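PDB 4MDB: mariner Mos1 transposase from Drosophila mauritiana, which mediates cut-and-paste transposition of the Mos1 transposon as a homodimer, using two divalent metal ions in the RNase H-fold catalytic domain of each subunit. Local coordinates for residues Ile32-Glu37 against Ile125-Asn130. The protein carries 1 engineered substitution. Sequence-based numbering, arbitrary orientation.
With MG (magnesium ion), chain D; MG (magnesium ion), chain C; RLT (N-(4-fluorobenzyl)-5-hydroxy-1-methyl-2-(1-methyl-1-{[(5-methyl-1,3,4-oxadiazol-2-yl)carbonyl]amino}ethyl)-6-oxo-1,6-di hydropyrimidine-4-carboxamide), chain B.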
ATOM      1  N   ILE A  32       2.097   5.540   9.379  1.00 12.26           N
ATOM      2  CA  ILE A  32       1.568   4.542   8.449  1.00 11.45           C
ATOM      3  C   ILE A  32       2.612   4.182   7.391  1.00 11.03           C
ATOM      4  O   ILE A  32       3.262   5.050   6.767  1.00 13.56           O
ATOM      5  CB  ILE A  32       0.312   5.087   7.711  1.00 12.11           C
ATOM      6  CG1 ILE A  32      -0.826   5.244   8.689  1.00 12.57           C
ATOM      7  CG2 ILE A  32      -0.064   4.168   6.588  1.00 13.85           C
ATOM      8  CD1 ILE A  32      -2.041   5.898   8.091  1.00 13.05           C
ATOM      9  N   VAL A  33       2.786   2.909   7.242  1.00 11.14           N
ATOM     10  CA  VAL A  33       3.510   2.340   6.155  1.00 10.55           C
ATOM     11  C   VAL A  33       2.443   1.533   5.394  1.00 10.70           C
ATOM     12  O   VAL A  33       1.687   0.746   5.981  1.00 11.84           O
ATOM     13  CB  VAL A  33       4.595   1.386   6.702  1.00 11.98           C
ATOM     14  CG1 VAL A  33       5.240   0.519   5.627  1.00 13.57           C
ATOM     15  CG2 VAL A  33       5.663   2.161   7.471  1.00 12.34           C
ATOM     16  N   THR A  34       2.446   1.718   4.083  1.00  9.72           N
ATOM     17  CA  THR A  34       1.401   1.076   3.257  1.00 10.01           C
ATOM     18  C   THR A  34       1.998   0.426   2.063  1.00 10.73           C
ATOM     19  O   THR A  34       3.066   0.821   1.588  1.00 11.18           O
ATOM     20  CB  THR A  34       0.258   2.061   2.999  1.00 11.01           C
ATOM     21  OG1 THR A  34      -0.911   1.408   2.483  1.00 10.84           O
ATOM     22  CG2 THR A  34       0.606   3.116   1.984  1.00 11.23           C
ATOM     23  N   GLY A  35       1.256  -0.488   1.436  1.00 10.50           N
ATOM     24  CA  GLY A  35       1.781  -1.154   0.262  1.00 11.06           C
ATOM     25  C   GLY A  35       0.745  -1.948  -0.445  1.00 13.28           C
ATOM     26  O   GLY A  35      -0.364  -2.217   0.074  1.00 12.90           O
ATOM     27  N   ASP A  36       1.110  -2.361  -1.634  1.00 11.05           N
ATOM     28  CA  ASP A  36       0.152  -3.104  -2.521  1.00 11.73           C
ATOM     29  C   ASP A  36       0.971  -3.588  -3.742  1.00 13.59           C
ATOM     30  O   ASP A  36       2.095  -3.132  -4.039  1.00 11.93           O
ATOM     31  CB  ASP A  36      -0.952  -2.177  -3.014  1.00 12.30           C
ATOM     32  CG  ASP A  36      -2.127  -2.894  -3.668  1.00 12.26           C
ATOM     33  OD1 ASP A  36      -2.410  -4.013  -3.230  1.00 11.39           O
ATOM     34  OD2 ASP A  36      -2.684  -2.196  -4.571  1.00 11.32           O
ATOM     35  N   GLU A  37       0.345  -4.521  -4.475  1.00 13.36           N
ATOM     36  CA  GLU A  37       0.888  -5.154  -5.663  1.00 14.64           C
ATOM     37  C   GLU A  37       0.168  -4.633  -6.902  1.00 15.33           C
ATOM     38  O   GLU A  37      -1.040  -4.401  -6.881  1.00 14.80           O
ATOM     39  CB  GLU A  37       0.662  -6.672  -5.532  1.00 14.58           C
ATOM     40  CG  GLU A  37       1.372  -7.341  -4.380  1.00 15.90           C
ATOM     41  CD  GLU A  37       0.541  -7.487  -3.078  1.00 18.18           C
ATOM     42  OE1 GLU A  37       0.927  -8.344  -2.214  1.00 20.65           O
ATOM     43  OE2 GLU A  37      -0.472  -6.745  -2.941  1.00 19.52           O
ATOM     44  N   ILE A 125       2.467   1.433  11.862  1.00 11.46           N
ATOM     45  CA  ILE A 125       1.111   1.140  11.613  1.00 12.37           C
ATOM     46  C   ILE A 125       1.057   0.656  10.143  1.00 12.68           C
ATOM     47  O   ILE A 125       1.301   1.456   9.261  1.00 13.19           O
ATOM     48  CB  ILE A 125       0.195   2.339  11.846  1.00 13.38           C
ATOM     49  CG1 ILE A 125       0.239   2.752  13.316  1.00 14.04           C
ATOM     50  CG2 ILE A 125      -1.242   2.076  11.372  1.00 13.35           C
ATOM     51  CD1 ILE A 125      -0.481   4.026  13.626  1.00 14.79           C
ATOM     52  N   PHE A 126       0.574  -0.527   9.888  1.00 12.39           N
ATOM     53  CA  PHE A 126       0.704  -1.134   8.563  1.00 12.26           C
ATOM     54  C   PHE A 126      -0.651  -1.192   7.911  1.00 13.75           C
ATOM     55  O   PHE A 126      -1.616  -1.737   8.474  1.00 14.31           O
ATOM     56  CB  PHE A 126       1.285  -2.546   8.674  1.00 13.71           C
ATOM     57  CG  PHE A 126       1.785  -3.148   7.402  1.00 13.18           C
ATOM     58  CD1 PHE A 126       2.742  -2.538   6.668  1.00 12.28           C
ATOM     59  CD2 PHE A 126       1.303  -4.386   6.973  1.00 12.80           C
ATOM     60  CE1 PHE A 126       3.276  -3.121   5.541  1.00 13.55           C
ATOM     61  CE2 PHE A 126       1.816  -4.967   5.816  1.00 13.17           C
ATOM     62  CZ  PHE A 126       2.819  -4.300   5.127  1.00 13.45           C
ATOM     63  N   LEU A 127      -0.715  -0.665   6.702  1.00 11.38           N
ATOM     64  CA  LEU A 127      -1.956  -0.669   5.928  1.00 12.07           C
ATOM     65  C   LEU A 127      -1.768  -1.413   4.650  1.00 13.18           C
ATOM     66  O   LEU A 127      -1.020  -0.966   3.737  1.00 11.61           O
ATOM     67  CB  LEU A 127      -2.451   0.760   5.691  1.00 13.38           C
ATOM     68  CG  LEU A 127      -3.703   0.986   4.795  1.00 14.21           C
ATOM     69  CD1 LEU A 127      -4.866   0.319   5.496  1.00 16.06           C
ATOM     70  CD2 LEU A 127      -3.869   2.482   4.712  1.00 16.69           C
ATOM     71  N   HIS A 128      -2.408  -2.573   4.608  1.00 12.55           N
ATOM     72  CA  HIS A 128      -2.430  -3.369   3.381  1.00 12.09           C
ATOM     73  C   HIS A 128      -3.801  -3.945   3.176  1.00 13.07           C
ATOM     74  O   HIS A 128      -4.591  -3.996   4.085  1.00 12.19           O
ATOM     75  CB  HIS A 128      -1.300  -4.470   3.361  1.00 13.70           C
ATOM     76  CG  HIS A 128      -1.421  -5.556   4.362  1.00 13.72           C
ATOM     77  ND1 HIS A 128      -0.611  -6.675   4.322  1.00 15.35           N
ATOM     78  CD2 HIS A 128      -2.191  -5.702   5.470  1.00 14.93           C
ATOM     79  CE1 HIS A 128      -0.913  -7.476   5.323  1.00 15.49           C
ATOM     80  NE2 HIS A 128      -1.856  -6.911   6.042  1.00 15.18           N
ATOM     81  N   ASP A 129      -4.040  -4.413   1.965  1.00 14.40           N
ATOM     82  CA  ASP A 129      -5.365  -4.969   1.703  1.00 14.10           C
ATOM     83  C   ASP A 129      -5.537  -6.444   2.083  1.00 17.89           C
ATOM     84  O   ASP A 129      -4.643  -7.089   2.603  1.00 17.34           O
ATOM     85  CB  ASP A 129      -5.783  -4.588   0.306  1.00 13.88           C
ATOM     86  CG  ASP A 129      -5.059  -5.311  -0.819  1.00 12.84           C
ATOM     87  OD1 ASP A 129      -4.585  -6.400  -0.571  1.00 14.20           O
ATOM     88  OD2 ASP A 129      -4.896  -4.758  -1.981  1.00 14.45           O
ATOM     89  N   ASN A 130      -6.747  -6.963   1.817  1.00 21.03           N
ATOM     90  CA  ASN A 130      -7.136  -8.288   2.272  1.00 25.51           C
ATOM     91  C   ASN A 130      -6.883  -9.427   1.334  1.00 22.39           C
ATOM     92  O   ASN A 130      -7.562 -10.435   1.427  1.00 26.20           O
ATOM     93  CB  ASN A 130      -8.641  -8.308   2.614  1.00 29.38           C
ATOM     94  CG  ASN A 130      -9.002  -7.279   3.599  1.00 31.75           C
ATOM     95  OD1 ASN A 130      -8.684  -7.418   4.784  1.00 34.65           O
ATOM     96  ND2 ASN A 130      -9.551  -6.154   3.106  1.00 33.83           N
TER
HETATM   97 MG    MG D 403      -3.985  -5.243  -3.792  1.00 13.35          MG
HETATM   98 MG    MG C 402      -4.259  -2.161  -5.695  1.00 13.34          MG
HETATM   99  CAA RLT B 401     -12.337  -8.466  -1.760  1.00 50.49           C
HETATM  100  CAB RLT B 401      -8.207  -2.336  -8.040  1.00 24.29           C
HETATM  101  CAC RLT B 401     -10.790  -3.819  -7.345  1.00 27.77           C
HETATM  102  CAD RLT B 401      -9.288  -5.378  -9.041  1.00 31.69           C
HETATM  103  OAE RLT B 401      -5.533  -6.540  -4.128  1.00 16.88           O
HETATM  104  OAF RLT B 401     -10.572  -5.269  -4.714  1.00 44.73           O
HETATM  105  OAG RLT B 401      -6.106  -2.145  -6.725  1.00 18.36           O
HETATM  106  OAH RLT B 401      -5.085  -3.892  -4.983  1.00 18.02           O
HETATM  107  FAI RLT B 401     -10.593  -9.497   0.025  1.00 42.41           F
HETATM  108  CAJ RLT B 401      -8.938  -8.225  -1.145  1.00 36.53           C
HETATM  109  CAK RLT B 401      -9.588 -10.369  -1.973  1.00 35.20           C
HETATM  110  CAL RLT B 401      -8.045  -8.083  -2.228  1.00 35.68           C
HETATM  111  CAM RLT B 401      -8.703 -10.238  -3.052  1.00 35.15           C
HETATM  112  CAN RLT B 401      -6.994  -8.990  -4.388  1.00 32.82           C
HETATM  113  NAO RLT B 401     -11.881  -9.435  -4.191  1.00 56.22           N
HETATM  114  NAP RLT B 401     -11.377  -8.757  -5.333  1.00 58.65           N
HETATM  115  NAQ RLT B 401      -8.184  -5.685  -6.157  1.00 24.14           N
HETATM  116  NAR RLT B 401      -7.305  -7.705  -5.026  1.00 28.32           N
HETATM  117  NAS RLT B 401     -10.371  -6.214  -6.843  1.00 34.50           N
HETATM  118  OAT RLT B 401     -11.487  -7.299  -3.600  1.00 52.76           O
HETATM  119  CAU RLT B 401      -6.573  -6.591  -4.728  1.00 25.60           C
HETATM  120  CAV RLT B 401     -10.648  -6.220  -5.509  1.00 43.29           C
HETATM  121  CAW RLT B 401     -11.921  -8.506  -3.200  1.00 49.86           C
HETATM  122  CAX RLT B 401      -9.720  -9.376  -1.015  1.00 38.08           C
HETATM  123  CAY RLT B 401      -7.917  -9.105  -3.197  1.00 32.73           C
HETATM  124  CAZ RLT B 401      -6.192  -4.274  -5.636  1.00 19.90           C
HETATM  125  CBA RLT B 401     -11.137  -7.488  -4.909  1.00 49.40           C
HETATM  126  CBB RLT B 401      -7.003  -5.465  -5.461  1.00 23.01           C
HETATM  127  CBC RLT B 401      -8.668  -4.726  -6.989  1.00 23.27           C
HETATM  128  CBD RLT B 401      -6.714  -3.234  -6.487  1.00 22.31           C
HETATM  129  NBE RLT B 401      -7.911  -3.516  -7.169  1.00 28.46           N
HETATM  130  CBF RLT B 401     -10.057  -5.106  -7.718  1.00 29.64           C
HETATM  131  O   HOH W   1      -2.231  -4.198  -0.314  1.00 12.97           O
HETATM  132  O   HOH W   2      -3.063  -6.860  -2.868  1.00 14.80           O
HETATM  133  O   HOH W   3      -3.240  -2.868  -7.323  1.00 15.01           O
HETATM  134  O   HOH W   4      -2.947  -5.844  -5.510  1.00 14.76           O
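L127 and I125 bury the most surface, followed equally by I32 and V33, where strand 125-127 pairs in parallel with segment 32-37 of strand 32-42, the middle strand of the five-stranded RNase H-like sheet. V33 spans the pair through both sides of its backbone: its N donates to I125 O (2.9 Å), and its O accepts from L127 N. Side chains alternate between the two faces. I32, I125, T34 and L127 share one; on the other, V33 CG1 lies anti to the backbone nitrogen (chi1 169°), which carries it to CD1 and CE1 of the F126 ring.

L127 O takes two donors: T34 OG1 at 2.7 Å, from above the carbonyl plane, and G35 N at 3.3 Å, a longer bond (145° at the hydrogen) almost in line with the carbonyl. T34 and L127 run side by side, and T34 OG1 lies 3.6 Å from L127 CB. Further on the two segments diverge, from 5.7 Å between the CA atoms of G35 and H128 to 7.2 Å between those of D36 and D129. Water 1 bridges the opening, donating to G35 O and D36 OD1 and accepting from D129 N.

The divergence leads into the DDD active site. D36 OD1 and D129 OD2 stand 2.9 Å apart, their carboxylate planes 81° to each other, and both bind one magnesium at 2.1 Å. D36 OD2 binds the second magnesium, which D164 also ligates, and raltegravir's OAH bridges the metals. The spacing of the two carboxylate oxygens is that of neighbouring ligands on one magnesium, so the metal accounts for their closeness; D36, clasping one metal with each oxygen, ties the central strand to both ions that the inhibitor chelates.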